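Local structure of hydroxyethylthiazole kinase (Pyrococcus horikoshii, 3HPD) at residues A[219-230]-A[253-261]; A[29-39]-A[195-204]. The protein probably phosphorylates the hydroxyl group of 4-methyl-5-beta-hydroxyethylthiazole with ATP and magnesium, a salvage step that feeds thiamine diphosphate biosynthesis. One frame throughout, in Å; residues are numbered along the deposited sequence.

Contact 1 of 2, residues A[219-230]-A[253-261]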
ATOM      1  N   VAL A 219     -11.567 -17.496 -13.442  1.00 11.35           N
ATOM      2  CA  VAL A 219     -11.835 -18.780 -12.807  1.00 11.04           C
ATOM      3  C   VAL A 219     -10.844 -19.010 -11.670  1.00 11.09           C
ATOM      4  O   VAL A 219     -11.224 -19.371 -10.557  1.00  9.69           O
ATOM      5  CB  VAL A 219     -11.727 -19.937 -13.825  1.00 11.81           C
ATOM      6  CG1 VAL A 219     -11.686 -21.279 -13.102  1.00 10.91           C
ATOM      7  CG2 VAL A 219     -12.914 -19.884 -14.780  1.00  9.96           C
ATOM      8  N   THR A 220      -9.566 -18.789 -11.954  1.00 11.16           N
ATOM      9  CA  THR A 220      -8.531 -18.977 -10.947  1.00 12.51           C
ATOM     10  C   THR A 220      -8.759 -18.094  -9.724  1.00 12.81           C
ATOM     11  O   THR A 220      -8.701 -18.567  -8.589  1.00 11.41           O
ATOM     12  CB  THR A 220      -7.136 -18.682 -11.537  1.00 14.20           C
ATOM     13  OG1 THR A 220      -6.857 -19.630 -12.575  1.00 16.59           O
ATOM     14  CG2 THR A 220      -6.065 -18.793 -10.467  1.00 16.79           C
ATOM     15  N   PHE A 221      -9.023 -16.812  -9.950  1.00 10.87           N
ATOM     16  CA  PHE A 221      -9.237 -15.894  -8.834  1.00 10.83           C
ATOM     17  C   PHE A 221     -10.545 -16.192  -8.110  1.00 10.71           C
ATOM     18  O   PHE A 221     -10.628 -16.086  -6.883  1.00  9.47           O
ATOM     19  CB  PHE A 221      -9.247 -14.445  -9.325  1.00 10.21           C
ATOM     20  CG  PHE A 221      -9.287 -13.435  -8.214  1.00 11.54           C
ATOM     21  CD1 PHE A 221      -8.152 -13.181  -7.451  1.00 13.06           C
ATOM     22  CD2 PHE A 221     -10.465 -12.760  -7.912  1.00 13.28           C
ATOM     23  CE1 PHE A 221      -8.185 -12.262  -6.402  1.00 14.82           C
ATOM     24  CE2 PHE A 221     -10.511 -11.837  -6.863  1.00 13.17           C
ATOM     25  CZ  PHE A 221      -9.370 -11.591  -6.107  1.00 12.37           C
ATOM     26  N   GLY A 222     -11.568 -16.554  -8.879  1.00 10.90           N
ATOM     27  CA  GLY A 222     -12.860 -16.868  -8.293  1.00 11.26           C
ATOM     28  C   GLY A 222     -12.769 -18.063  -7.363  1.00  9.89           C
ATOM     29  O   GLY A 222     -13.387 -18.085  -6.297  1.00 10.88           O
ATOM     30  N   ILE A 223     -12.004 -19.067  -7.776  1.00 11.14           N
ATOM     31  CA  ILE A 223     -11.811 -20.263  -6.963  1.00 10.99           C
ATOM     32  C   ILE A 223     -10.997 -19.909  -5.719  1.00 11.65           C
ATOM     33  O   ILE A 223     -11.276 -20.400  -4.623  1.00 10.97           O
ATOM     34  CB  ILE A 223     -11.068 -21.369  -7.754  1.00 11.55           C
ATOM     35  CG1 ILE A 223     -11.951 -21.852  -8.914  1.00 11.36           C
ATOM     36  CG2 ILE A 223     -10.712 -22.530  -6.819  1.00 12.21           C
ATOM     37  CD1 ILE A 223     -11.307 -22.928  -9.785  1.00 13.22           C
ATOM     38  N   ALA A 224      -9.987 -19.059  -5.888  1.00 11.09           N
ATOM     39  CA  ALA A 224      -9.158 -18.656  -4.755  1.00 10.55           C
ATOM     40  C   ALA A 224     -10.039 -17.971  -3.716  1.00 10.03           C
ATOM     41  O   ALA A 224      -9.847 -18.146  -2.509  1.00 10.88           O
ATOM     42  CB  ALA A 224      -8.042 -17.708  -5.217  1.00 11.08           C
ATOM     43  N   ALA A 225     -11.013 -17.199  -4.193  1.00 10.49           N
ATOM     44  CA  ALA A 225     -11.932 -16.492  -3.306  1.00 10.71           C
ATOM     45  C   ALA A 225     -12.786 -17.486  -2.516  1.00 10.97           C
ATOM     46  O   ALA A 225     -12.995 -17.325  -1.313  1.00 11.68           O
ATOM     47  CB  ALA A 225     -12.821 -15.555  -4.121  1.00 10.26           C
ATOM     48  N   GLU A 226     -13.280 -18.516  -3.197  1.00 10.79           N
ATOM     49  CA  GLU A 226     -14.093 -19.533  -2.539  1.00 10.03           C
ATOM     50  C   GLU A 226     -13.266 -20.269  -1.489  1.00 10.71           C
ATOM     51  O   GLU A 226     -13.729 -20.494  -0.373  1.00 10.09           O
ATOM     52  CB  GLU A 226     -14.631 -20.529  -3.573  1.00 10.24           C
ATOM     53  CG  GLU A 226     -15.683 -19.933  -4.497  1.00 12.92           C
ATOM     54  CD  GLU A 226     -16.044 -20.855  -5.647  1.00 13.76           C
ATOM     55  OE1 GLU A 226     -16.185 -22.072  -5.411  1.00 15.10           O
ATOM     56  OE2 GLU A 226     -16.198 -20.357  -6.785  1.00 15.20           O
ATOM     57  N   LYS A 227     -12.042 -20.641  -1.857  1.00 10.83           N
ATOM     58  CA  LYS A 227     -11.149 -21.354  -0.947  1.00  9.95           C
ATOM     59  C   LYS A 227     -10.754 -20.491   0.243  1.00 11.27           C
ATOM     60  O   LYS A 227     -10.632 -20.981   1.365  1.00  9.57           O
ATOM     61  CB  LYS A 227      -9.887 -21.805  -1.690  1.00 10.08           C
ATOM     62  CG  LYS A 227     -10.144 -22.820  -2.801  1.00 10.91           C
ATOM     63  CD  LYS A 227     -10.742 -24.107  -2.252  1.00 12.13           C
ATOM     64  CE  LYS A 227      -9.764 -24.858  -1.362  1.00 12.00           C
ATOM     65  NZ  LYS A 227     -10.387 -26.084  -0.783  1.00 12.21           N
ATOM     66  N   ALA A 228     -10.547 -19.202  -0.002  1.00 10.86           N
ATOM     67  CA  ALA A 228     -10.165 -18.300   1.074  1.00 12.11           C
ATOM     68  C   ALA A 228     -11.307 -18.182   2.078  1.00 10.46           C
ATOM     69  O   ALA A 228     -11.088 -18.206   3.288  1.00 11.96           O
ATOM     70  CB  ALA A 228      -9.809 -16.924   0.511  1.00 11.82           C
ATOM     71  N   TYR A 229     -12.533 -18.072   1.579  1.00 10.32           N
ATOM     72  CA  TYR A 229     -13.673 -17.948   2.474  1.00 10.08           C
ATOM     73  C   TYR A 229     -13.834 -19.197   3.340  1.00  9.96           C
ATOM     74  O   TYR A 229     -14.246 -19.108   4.496  1.00 10.48           O
ATOM     75  CB  TYR A 229     -14.961 -17.696   1.683  1.00 10.10           C
ATOM     76  CG  TYR A 229     -16.119 -17.317   2.573  1.00 11.23           C
ATOM     77  CD1 TYR A 229     -16.194 -16.048   3.144  1.00 11.71           C
ATOM     78  CD2 TYR A 229     -17.109 -18.247   2.897  1.00 13.16           C
ATOM     79  CE1 TYR A 229     -17.224 -15.710   4.020  1.00 13.75           C
ATOM     80  CE2 TYR A 229     -18.144 -17.919   3.772  1.00 14.04           C
ATOM     81  CZ  TYR A 229     -18.194 -16.650   4.328  1.00 13.32           C
ATOM     82  OH  TYR A 229     -19.207 -16.320   5.195  1.00 15.41           O
ATOM     83  N   GLU A 230     -13.505 -20.361   2.788  1.00 10.27           N
ATOM     84  CA  GLU A 230     -13.623 -21.603   3.548  1.00 10.82           C
ATOM     85  C   GLU A 230     -12.767 -21.525   4.809  1.00 12.60           C
ATOM     86  O   GLU A 230     -13.119 -22.089   5.846  1.00 12.65           O
ATOM     87  CB  GLU A 230     -13.169 -22.800   2.705  1.00 10.24           C
ATOM     88  CG  GLU A 230     -13.942 -22.987   1.410  1.00 12.62           C
ATOM     89  CD  GLU A 230     -13.492 -24.211   0.627  1.00 12.74           C
ATOM     90  OE1 GLU A 230     -12.371 -24.696   0.876  1.00 14.42           O
ATOM     91  OE2 GLU A 230     -14.253 -24.674  -0.248  1.00 14.41           O
ATOM     92  N   VAL A 253      -7.574 -28.744  -7.789  1.00 15.76           N
ATOM     93  CA  VAL A 253      -8.503 -27.741  -7.276  1.00 13.88           C
ATOM     94  C   VAL A 253      -9.350 -27.159  -8.404  1.00 13.67           C
ATOM     95  O   VAL A 253     -10.558 -26.982  -8.254  1.00 14.30           O
ATOM     96  CB  VAL A 253      -7.749 -26.603  -6.551  1.00 13.78           C
ATOM     97  CG1 VAL A 253      -8.743 -25.586  -5.992  1.00 13.30           C
ATOM     98  CG2 VAL A 253      -6.900 -27.184  -5.435  1.00 13.46           C
ATOM     99  N   ILE A 254      -8.724 -26.874  -9.540  1.00 13.23           N
ATOM    100  CA  ILE A 254      -9.454 -26.329 -10.680  1.00 13.70           C
ATOM    101  C   ILE A 254     -10.473 -27.355 -11.172  1.00 14.06           C
ATOM    102  O   ILE A 254     -11.622 -27.023 -11.451  1.00 13.66           O
ATOM    103  CB  ILE A 254      -8.492 -25.965 -11.831  1.00 13.83           C
ATOM    104  CG1 ILE A 254      -7.618 -24.782 -11.413  1.00 15.70           C
ATOM    105  CG2 ILE A 254      -9.280 -25.636 -13.095  1.00 14.33           C
ATOM    106  CD1 ILE A 254      -6.564 -24.397 -12.428  1.00 18.74           C
ATOM    107  N   ARG A 255     -10.043 -28.610 -11.262  1.00 15.55           N
ATOM    108  CA  ARG A 255     -10.914 -29.688 -11.717  1.00 17.66           C
ATOM    109  C   ARG A 255     -12.148 -29.848 -10.833  1.00 17.92           C
ATOM    110  O   ARG A 255     -13.256 -30.059 -11.329  1.00 17.68           O
ATOM    111  CB  ARG A 255     -10.134 -31.005 -11.745  1.00 20.40           C
ATOM    112  CG  ARG A 255     -10.995 -32.255 -11.791  1.00 26.33           C
ATOM    113  CD  ARG A 255     -10.125 -33.474 -12.043  1.00 29.15           C
ATOM    114  NE  ARG A 255      -9.341 -33.280 -13.257  1.00 31.48           N
ATOM    115  CZ  ARG A 255      -8.014 -33.296 -13.309  1.00 32.66           C
ATOM    116  NH1 ARG A 255      -7.302 -33.507 -12.209  1.00 33.11           N
ATOM    117  NH2 ARG A 255      -7.400 -33.080 -14.463  1.00 33.64           N
ATOM    118  N   THR A 256     -11.948 -29.740  -9.524  1.00 16.61           N
ATOM    119  CA  THR A 256     -13.032 -29.902  -8.567  1.00 15.97           C
ATOM    120  C   THR A 256     -13.862 -28.654  -8.248  1.00 16.92           C
ATOM    121  O   THR A 256     -15.017 -28.779  -7.840  1.00 15.36           O
ATOM    122  CB  THR A 256     -12.498 -30.487  -7.239  1.00 16.81           C
ATOM    123  OG1 THR A 256     -11.405 -29.692  -6.767  1.00 18.21           O
ATOM    124  CG2 THR A 256     -12.017 -31.918  -7.441  1.00 17.38           C
ATOM    125  N   TYR A 257     -13.295 -27.463  -8.438  1.00 14.19           N
ATOM    126  CA  TYR A 257     -14.020 -26.227  -8.129  1.00 14.76           C
ATOM    127  C   TYR A 257     -14.479 -25.355  -9.294  1.00 14.33           C
ATOM    128  O   TYR A 257     -15.403 -24.560  -9.140  1.00 13.54           O
ATOM    129  CB  TYR A 257     -13.196 -25.338  -7.191  1.00 13.41           C
ATOM    130  CG  TYR A 257     -13.263 -25.713  -5.730  1.00 13.29           C
ATOM    131  CD1 TYR A 257     -12.505 -26.765  -5.222  1.00 13.14           C
ATOM    132  CD2 TYR A 257     -14.083 -25.005  -4.849  1.00 13.51           C
ATOM    133  CE1 TYR A 257     -12.555 -27.103  -3.872  1.00 12.76           C
ATOM    134  CE2 TYR A 257     -14.143 -25.336  -3.494  1.00 13.64           C
ATOM    135  CZ  TYR A 257     -13.375 -26.385  -3.015  1.00 12.81           C
ATOM    136  OH  TYR A 257     -13.417 -26.704  -1.678  1.00 13.01           O
ATOM    137  N   ALA A 258     -13.838 -25.486 -10.449  1.00 14.35           N
ATOM    138  CA  ALA A 258     -14.196 -24.654 -11.593  1.00 14.81           C
ATOM    139  C   ALA A 258     -15.666 -24.707 -12.001  1.00 16.12           C
ATOM    140  O   ALA A 258     -16.253 -25.781 -12.138  1.00 15.69           O
ATOM    141  CB  ALA A 258     -13.309 -25.007 -12.795  1.00 15.28           C
ATOM    142  N   LYS A 259     -16.252 -23.526 -12.178  1.00 15.07           N
ATOM    143  CA  LYS A 259     -17.639 -23.381 -12.611  1.00 17.31           C
ATOM    144  C   LYS A 259     -17.586 -22.403 -13.779  1.00 16.88           C
ATOM    145  O   LYS A 259     -17.654 -21.190 -13.589  1.00 17.11           O
ATOM    146  CB  LYS A 259     -18.510 -22.800 -11.494  1.00 18.66           C
ATOM    147  CG  LYS A 259     -18.547 -23.625 -10.220  1.00 23.45           C
ATOM    148  CD  LYS A 259     -19.568 -23.056  -9.243  1.00 29.86           C
ATOM    149  CE  LYS A 259     -19.574 -23.815  -7.926  1.00 30.65           C
ATOM    150  NZ  LYS A 259     -19.748 -25.278  -8.129  1.00 35.73           N
ATOM    151  N   VAL A 260     -17.449 -22.939 -14.988  1.00 16.10           N
ATOM    152  CA  VAL A 260     -17.352 -22.114 -16.183  1.00 16.15           C
ATOM    153  C   VAL A 260     -17.936 -22.845 -17.386  1.00 17.84           C
ATOM    154  O   VAL A 260     -17.831 -24.064 -17.488  1.00 16.87           O
ATOM    155  CB  VAL A 260     -15.870 -21.756 -16.474  1.00 16.11           C
ATOM    156  CG1 VAL A 260     -15.029 -23.024 -16.521  1.00 17.84           C
ATOM    157  CG2 VAL A 260     -15.753 -21.000 -17.790  1.00 16.83           C
ATOM    158  N   ARG A 261     -18.548 -22.099 -18.298  1.00 18.39           N
ATOM    159  CA  ARG A 261     -19.137 -22.705 -19.484  1.00 21.68           C
ATOM    160  C   ARG A 261     -19.109 -21.751 -20.666  1.00 22.16           C
ATOM    161  O   ARG A 261     -19.113 -20.531 -20.492  1.00 20.20           O
ATOM    162  CB  ARG A 261     -20.585 -23.117 -19.203  1.00 24.81           C
ATOM    163  CG  ARG A 261     -21.482 -21.974 -18.736  1.00 30.87           C
ATOM    164  CD  ARG A 261     -22.903 -22.460 -18.455  1.00 35.94           C
ATOM    165  NE  ARG A 261     -23.660 -22.727 -19.676  1.00 39.63           N
ATOM    166  CZ  ARG A 261     -24.368 -21.812 -20.333  1.00 41.72           C
ATOM    167  NH1 ARG A 261     -24.424 -20.565 -19.884  1.00 42.47           N
ATOM    168  NH2 ARG A 261     -25.017 -22.143 -21.441  1.00 42.88           N
TER
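Tyr257 lodges as a knob in a hole formed by Ile223, Glu226, Lys227 and Glu230, and so illustrates how one aromatic residue can offer its hydroxyl, its ring and its CB to different kinds of partner. Its hydroxyl is gripped twice: OH donates to the syn lone pair of Glu230 OE2 at 2.6 Å and accepts from Lys227 NZ at 3.2 Å. Lys227 NZ also makes a salt bridge to Glu230 OE1, 2.9 Å away, which closes a three-membered polar cluster and would help keep the glutamate charged. The lysine reaches this place by folding back on itself, bent at chi2 and chi3; the bends lay its CD over one ring face, a CH-pi contact 3.9 Å from the ring centroid and offset toward the rim. Glu230 runs out extended to meet the phenol from the opposite direction, its carboxylate turned 56° from the ring plane. At the ring edge, in plane, stands Glu226 OE1, while OE2 of the same carboxylate is held by the backbone N of Gly183 and by Asn182.

Nearer the backbone the contact turns apolar. With CG2 anti to its backbone N, Ile223 sets that methyl against both Val253 CG1 (3.7 Å) and Tyr257 CB, and its other branch carries CD1 to within 3.7 Å of Ala258 N, where the helix ends. Val219 then splits its two methyls, CG1 on Ala258 CB and CG2 on Val260 CB (3.9 Å).

The helical segments cross at 81°, almost perpendicular. Helix 2-14 covers the Val219 end, touching Val219, Ile254 and Val260, while helices 193-205 and 235-248 pack against other sides of helix 210-231, and strand 260-263 leads away to the edge of the sheet beside strand 177-180.

Contact 2 of 2, residues A[29-39]-A[195-204]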
ATOM      1  N   THR A  29      -0.745  -4.862  -3.210  1.00 10.31           N
ATOM      2  CA  THR A  29      -1.764  -5.860  -3.341  1.00 11.79           C
ATOM      3  C   THR A  29      -1.717  -6.627  -4.687  1.00 11.58           C
ATOM      4  O   THR A  29      -1.698  -7.868  -4.703  1.00 11.00           O
ATOM      5  CB  THR A  29      -3.083  -5.108  -3.046  1.00 15.14           C
ATOM      6  OG1 THR A  29      -3.662  -5.605  -1.834  1.00 19.50           O
ATOM      7  CG2 THR A  29      -3.991  -5.147  -4.179  1.00 15.30           C
ATOM      8  N   THR A  30      -1.647  -5.919  -5.812  1.00  9.30           N
ATOM      9  CA  THR A  30      -1.588  -6.603  -7.107  1.00  9.72           C
ATOM     10  C   THR A  30      -0.217  -7.233  -7.359  1.00 10.06           C
ATOM     11  O   THR A  30      -0.108  -8.241  -8.065  1.00  8.87           O
ATOM     12  CB  THR A  30      -1.936  -5.649  -8.280  1.00 10.20           C
ATOM     13  OG1 THR A  30      -1.034  -4.536  -8.291  1.00 11.55           O
ATOM     14  CG2 THR A  30      -3.365  -5.141  -8.142  1.00 10.64           C
ATOM     15  N   ALA A  31       0.826  -6.644  -6.779  1.00  9.08           N
ATOM     16  CA  ALA A  31       2.173  -7.180  -6.931  1.00  8.76           C
ATOM     17  C   ALA A  31       2.239  -8.534  -6.237  1.00  9.48           C
ATOM     18  O   ALA A  31       2.767  -9.500  -6.788  1.00  7.48           O
ATOM     19  CB  ALA A  31       3.196  -6.236  -6.317  1.00  9.63           C
ATOM     20  N   ASN A  32       1.696  -8.603  -5.024  1.00  8.41           N
ATOM     21  CA  ASN A  32       1.704  -9.852  -4.282  1.00  7.94           C
ATOM     22  C   ASN A  32       0.767 -10.891  -4.881  1.00  8.51           C
ATOM     23  O   ASN A  32       1.004 -12.090  -4.748  1.00  9.27           O
ATOM     24  CB  ASN A  32       1.366  -9.610  -2.812  1.00  8.34           C
ATOM     25  CG  ASN A  32       2.565  -9.133  -2.022  1.00  9.64           C
ATOM     26  OD1 ASN A  32       3.691  -9.567  -2.274  1.00  8.58           O
ATOM     27  ND2 ASN A  32       2.334  -8.252  -1.056  1.00  9.14           N
ATOM     28  N   ALA A  33      -0.296 -10.440  -5.539  1.00  8.33           N
ATOM     29  CA  ALA A  33      -1.218 -11.374  -6.172  1.00  8.97           C
ATOM     30  C   ALA A  33      -0.468 -12.042  -7.326  1.00 10.27           C
ATOM     31  O   ALA A  33      -0.554 -13.257  -7.519  1.00  8.43           O
ATOM     32  CB  ALA A  33      -2.455 -10.639  -6.686  1.00  9.39           C
ATOM     33  N   LEU A  34       0.275 -11.245  -8.090  1.00  7.82           N
ATOM     34  CA  LEU A  34       1.044 -11.780  -9.208  1.00  9.78           C
ATOM     35  C   LEU A  34       2.124 -12.745  -8.726  1.00  9.65           C
ATOM     36  O   LEU A  34       2.314 -13.809  -9.314  1.00 10.38           O
ATOM     37  CB  LEU A  34       1.677 -10.641 -10.018  1.00  9.68           C
ATOM     38  CG  LEU A  34       0.740  -9.990 -11.040  1.00 10.12           C
ATOM     39  CD1 LEU A  34       1.289  -8.644 -11.492  1.00  9.72           C
ATOM     40  CD2 LEU A  34       0.569 -10.932 -12.225  1.00  9.72           C
ATOM     41  N   LEU A  35       2.832 -12.385  -7.660  1.00  8.08           N
ATOM     42  CA  LEU A  35       3.880 -13.266  -7.137  1.00  7.95           C
ATOM     43  C   LEU A  35       3.301 -14.592  -6.636  1.00  9.39           C
ATOM     44  O   LEU A  35       3.878 -15.653  -6.862  1.00 10.78           O
ATOM     45  CB  LEU A  35       4.649 -12.579  -6.002  1.00  9.65           C
ATOM     46  CG  LEU A  35       5.614 -11.457  -6.400  1.00  9.38           C
ATOM     47  CD1 LEU A  35       6.145 -10.788  -5.138  1.00 10.19           C
ATOM     48  CD2 LEU A  35       6.762 -12.011  -7.237  1.00  9.25           C
ATOM     49  N   ALA A  36       2.159 -14.532  -5.958  1.00 10.21           N
ATOM     50  CA  ALA A  36       1.532 -15.746  -5.442  1.00 10.33           C
ATOM     51  C   ALA A  36       1.133 -16.678  -6.584  1.00 10.56           C
ATOM     52  O   ALA A  36       1.293 -17.896  -6.483  1.00 10.29           O
ATOM     53  CB  ALA A  36       0.303 -15.390  -4.601  1.00 11.50           C
ATOM     54  N   LEU A  37       0.616 -16.106  -7.669  1.00 11.05           N
ATOM     55  CA  LEU A  37       0.193 -16.904  -8.821  1.00 11.59           C
ATOM     56  C   LEU A  37       1.377 -17.590  -9.500  1.00 12.72           C
ATOM     57  O   LEU A  37       1.248 -18.701 -10.020  1.00 11.12           O
ATOM     58  CB  LEU A  37      -0.524 -16.025  -9.851  1.00 11.59           C
ATOM     59  CG  LEU A  37      -1.041 -16.760 -11.095  1.00 12.11           C
ATOM     60  CD1 LEU A  37      -2.283 -17.559 -10.731  1.00 13.04           C
ATOM     61  CD2 LEU A  37      -1.361 -15.763 -12.198  1.00 12.73           C
ATOM     62  N   GLY A  38       2.524 -16.918  -9.505  1.00 12.57           N
ATOM     63  CA  GLY A  38       3.705 -17.486 -10.135  1.00 12.41           C
ATOM     64  C   GLY A  38       4.331 -16.572 -11.174  1.00 13.02           C
ATOM     65  O   GLY A  38       5.242 -16.976 -11.895  1.00 14.53           O
ATOM     66  N   ALA A  39       3.842 -15.340 -11.267  1.00 11.58           N
ATOM     67  CA  ALA A  39       4.390 -14.381 -12.227  1.00 10.75           C
ATOM     68  C   ALA A  39       5.276 -13.390 -11.477  1.00 11.33           C
ATOM     69  O   ALA A  39       5.440 -13.498 -10.263  1.00 11.87           O
ATOM     70  CB  ALA A  39       3.260 -13.643 -12.941  1.00  9.65           C
ATOM     71  N   CYS A 195      -9.125  -5.284  -9.553  1.00 13.67           N
ATOM     72  CA  CYS A 195      -7.812  -4.845 -10.007  1.00 13.43           C
ATOM     73  C   CYS A 195      -6.827  -6.007  -9.909  1.00 11.87           C
ATOM     74  O   CYS A 195      -5.896  -6.110 -10.707  1.00 10.04           O
ATOM     75  CB  CYS A 195      -7.330  -3.656  -9.171  1.00 15.01           C
ATOM     76  SG  CYS A 195      -8.418  -2.195  -9.292  1.00 23.74           S
ATOM     77  N   MET A 196      -7.033  -6.878  -8.925  1.00 11.35           N
ATOM     78  CA  MET A 196      -6.173  -8.047  -8.777  1.00 11.60           C
ATOM     79  C   MET A 196      -6.389  -8.928 -10.001  1.00 11.32           C
ATOM     80  O   MET A 196      -5.442  -9.469 -10.566  1.00 11.16           O
ATOM     81  CB  MET A 196      -6.537  -8.842  -7.521  1.00 12.91           C
ATOM     82  CG  MET A 196      -6.196  -8.156  -6.210  1.00 15.11           C
ATOM     83  SD  MET A 196      -6.718  -9.179  -4.811  1.00 18.81           S
ATOM     84  CE  MET A 196      -5.837  -8.396  -3.473  1.00 19.93           C
ATOM     85  N   VAL A 197      -7.648  -9.068 -10.406  1.00 11.28           N
ATOM     86  CA  VAL A 197      -7.979  -9.885 -11.570  1.00 12.26           C
ATOM     87  C   VAL A 197      -7.346  -9.317 -12.839  1.00 11.13           C
ATOM     88  O   VAL A 197      -6.869 -10.067 -13.688  1.00 10.60           O
ATOM     89  CB  VAL A 197      -9.509  -9.998 -11.762  1.00 12.95           C
ATOM     90  CG1 VAL A 197      -9.821 -10.727 -13.058  1.00 15.38           C
ATOM     91  CG2 VAL A 197     -10.119 -10.749 -10.590  1.00 14.76           C
ATOM     92  N   ALA A 198      -7.339  -7.993 -12.969  1.00 10.41           N
ATOM     93  CA  ALA A 198      -6.736  -7.363 -14.142  1.00 10.58           C
ATOM     94  C   ALA A 198      -5.240  -7.659 -14.167  1.00 11.28           C
ATOM     95  O   ALA A 198      -4.673  -7.963 -15.218  1.00 10.05           O
ATOM     96  CB  ALA A 198      -6.973  -5.855 -14.114  1.00 10.90           C
ATOM     97  N   ALA A 199      -4.599  -7.577 -13.002  1.00 10.74           N
ATOM     98  CA  ALA A 199      -3.165  -7.848 -12.907  1.00 10.70           C
ATOM     99  C   ALA A 199      -2.862  -9.306 -13.249  1.00 11.26           C
ATOM    100  O   ALA A 199      -1.902  -9.596 -13.967  1.00 11.63           O
ATOM    101  CB  ALA A 199      -2.655  -7.519 -11.501  1.00  9.27           C
ATOM    102  N   LEU A 200      -3.679 -10.223 -12.738  1.00 10.45           N
ATOM    103  CA  LEU A 200      -3.482 -11.646 -13.011  1.00 10.73           C
ATOM    104  C   LEU A 200      -3.701 -11.930 -14.493  1.00 10.49           C
ATOM    105  O   LEU A 200      -3.016 -12.766 -15.083  1.00 10.80           O
ATOM    106  CB  LEU A 200      -4.453 -12.490 -12.177  1.00 10.40           C
ATOM    107  CG  LEU A 200      -4.274 -12.410 -10.657  1.00 11.04           C
ATOM    108  CD1 LEU A 200      -5.381 -13.192  -9.976  1.00 13.00           C
ATOM    109  CD2 LEU A 200      -2.910 -12.952 -10.265  1.00 11.79           C
ATOM    110  N   THR A 201      -4.668 -11.236 -15.085  1.00 10.85           N
ATOM    111  CA  THR A 201      -4.959 -11.400 -16.504  1.00 11.47           C
ATOM    112  C   THR A 201      -3.706 -11.041 -17.297  1.00 11.83           C
ATOM    113  O   THR A 201      -3.426 -11.632 -18.340  1.00 12.85           O
ATOM    114  CB  THR A 201      -6.127 -10.494 -16.940  1.00 12.40           C
ATOM    115  OG1 THR A 201      -7.326 -10.917 -16.279  1.00 12.92           O
ATOM    116  CG2 THR A 201      -6.333 -10.568 -18.450  1.00 11.88           C
ATOM    117  N   GLY A 202      -2.951 -10.068 -16.794  1.00 10.83           N
ATOM    118  CA  GLY A 202      -1.724  -9.672 -17.464  1.00 10.75           C
ATOM    119  C   GLY A 202      -0.763 -10.843 -17.561  1.00 11.32           C
ATOM    120  O   GLY A 202      -0.068 -11.009 -18.567  1.00 12.24           O
ATOM    121  N   ALA A 203      -0.715 -11.661 -16.511  1.00 11.07           N
ATOM    122  CA  ALA A 203       0.161 -12.827 -16.504  1.00 10.07           C
ATOM    123  C   ALA A 203      -0.345 -13.884 -17.487  1.00 11.25           C
ATOM    124  O   ALA A 203       0.433 -14.459 -18.247  1.00 10.51           O
ATOM    125  CB  ALA A 203       0.246 -13.417 -15.097  1.00 11.41           C
ATOM    126  N   PHE A 204      -1.650 -14.135 -17.478  1.00 10.85           N
ATOM    127  CA  PHE A 204      -2.230 -15.128 -18.374  1.00 10.22           C
ATOM    128  C   PHE A 204      -2.142 -14.733 -19.843  1.00 11.91           C
ATOM    129  O   PHE A 204      -1.875 -15.574 -20.698  1.00 12.11           O
ATOM    130  CB  PHE A 204      -3.694 -15.384 -18.006  1.00 11.37           C
ATOM    131  CG  PHE A 204      -3.871 -16.286 -16.818  1.00 11.97           C
ATOM    132  CD1 PHE A 204      -3.716 -17.663 -16.948  1.00 12.19           C
ATOM    133  CD2 PHE A 204      -4.185 -15.759 -15.569  1.00 11.10           C
ATOM    134  CE1 PHE A 204      -3.868 -18.508 -15.847  1.00 13.25           C
ATOM    135  CE2 PHE A 204      -4.338 -16.592 -14.458  1.00 12.61           C
ATOM    136  CZ  PHE A 204      -4.182 -17.971 -14.598  1.00 12.59           C
TER
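Leu34 and Leu37 of helix 27-37 pack against Ala199, Leu200, Ala203 and Phe204 of helix 193-205, a buried helix pair in the core of this ribokinase-like alpha/beta fold, crossing at -44° with axes 9.0 Å apart. The small residues at the crossing are consistent with this close approach: Ala199 CB meets Thr30 CB at 3.8 Å, and Ala203 CB meets Ala39 CB at 3.7 Å. Between Ala199 and Ala203 Leu34 inserts CD2, which lies 3.3 Å from Ala199 O and also touches Ala203 CB, while CD1 rests on Ala199 CB. Cut back to alanine, Leu34 would probably leave a gap between Ala199 and Ala203. Leu37, its CG anti to the backbone N (chi1 -179°), sends CD2 across to Leu200 CD2 at 3.7 Å and on to Phe204 CE2. At the other end the extended Met196 lays its CE against Thr29 CG2, 3.8 Å away.

Further out, Leu34 also touches Val18 and Pro41. Thr29 OG1 is bonded to Tyr243 OH and Thr30 OG1 to the carbonyl of Val26; both hydroxyls are thus satisfied, and the Thr30 methyl lies near Cys195 O. Thr30 also touches Met43, and Cys195 lies close to Gly192; both are predicted substrate-binding residues, so this end of the helix pair probably borders the thiazole pocket. A second subunit reaches the outer side of helix 27-37, where Asn32 OD1 accepts from Thr191 N of that subunit. The helix ends in a Schellman motif at Gly38, with Ala39 N bonded to Leu34 O at 2.9 Å.

Overall arrangement
From the N terminus, helix 27-37 comes first; contact 2 then waits for helix 193-205, closing a loop of 155 residues that holds much of the sheet. Contact 1 opens only afterwards, on helix 210-231, and closes a far shorter loop of 22 residues, largely helical, when the chain reaches 253-261. The two therefore stand in series, neither nested nor crossed, with centres about 16 Å apart. They are joined through the consecutive helices 193-205 and 210-231, where Phe221 packs on Met196, Val197 and Leu200. Contact 2 thus ties helix 27-37 to helix 193-205, and contact 1 fastens helix 251-257 and strand 260-263 to helix 210-231.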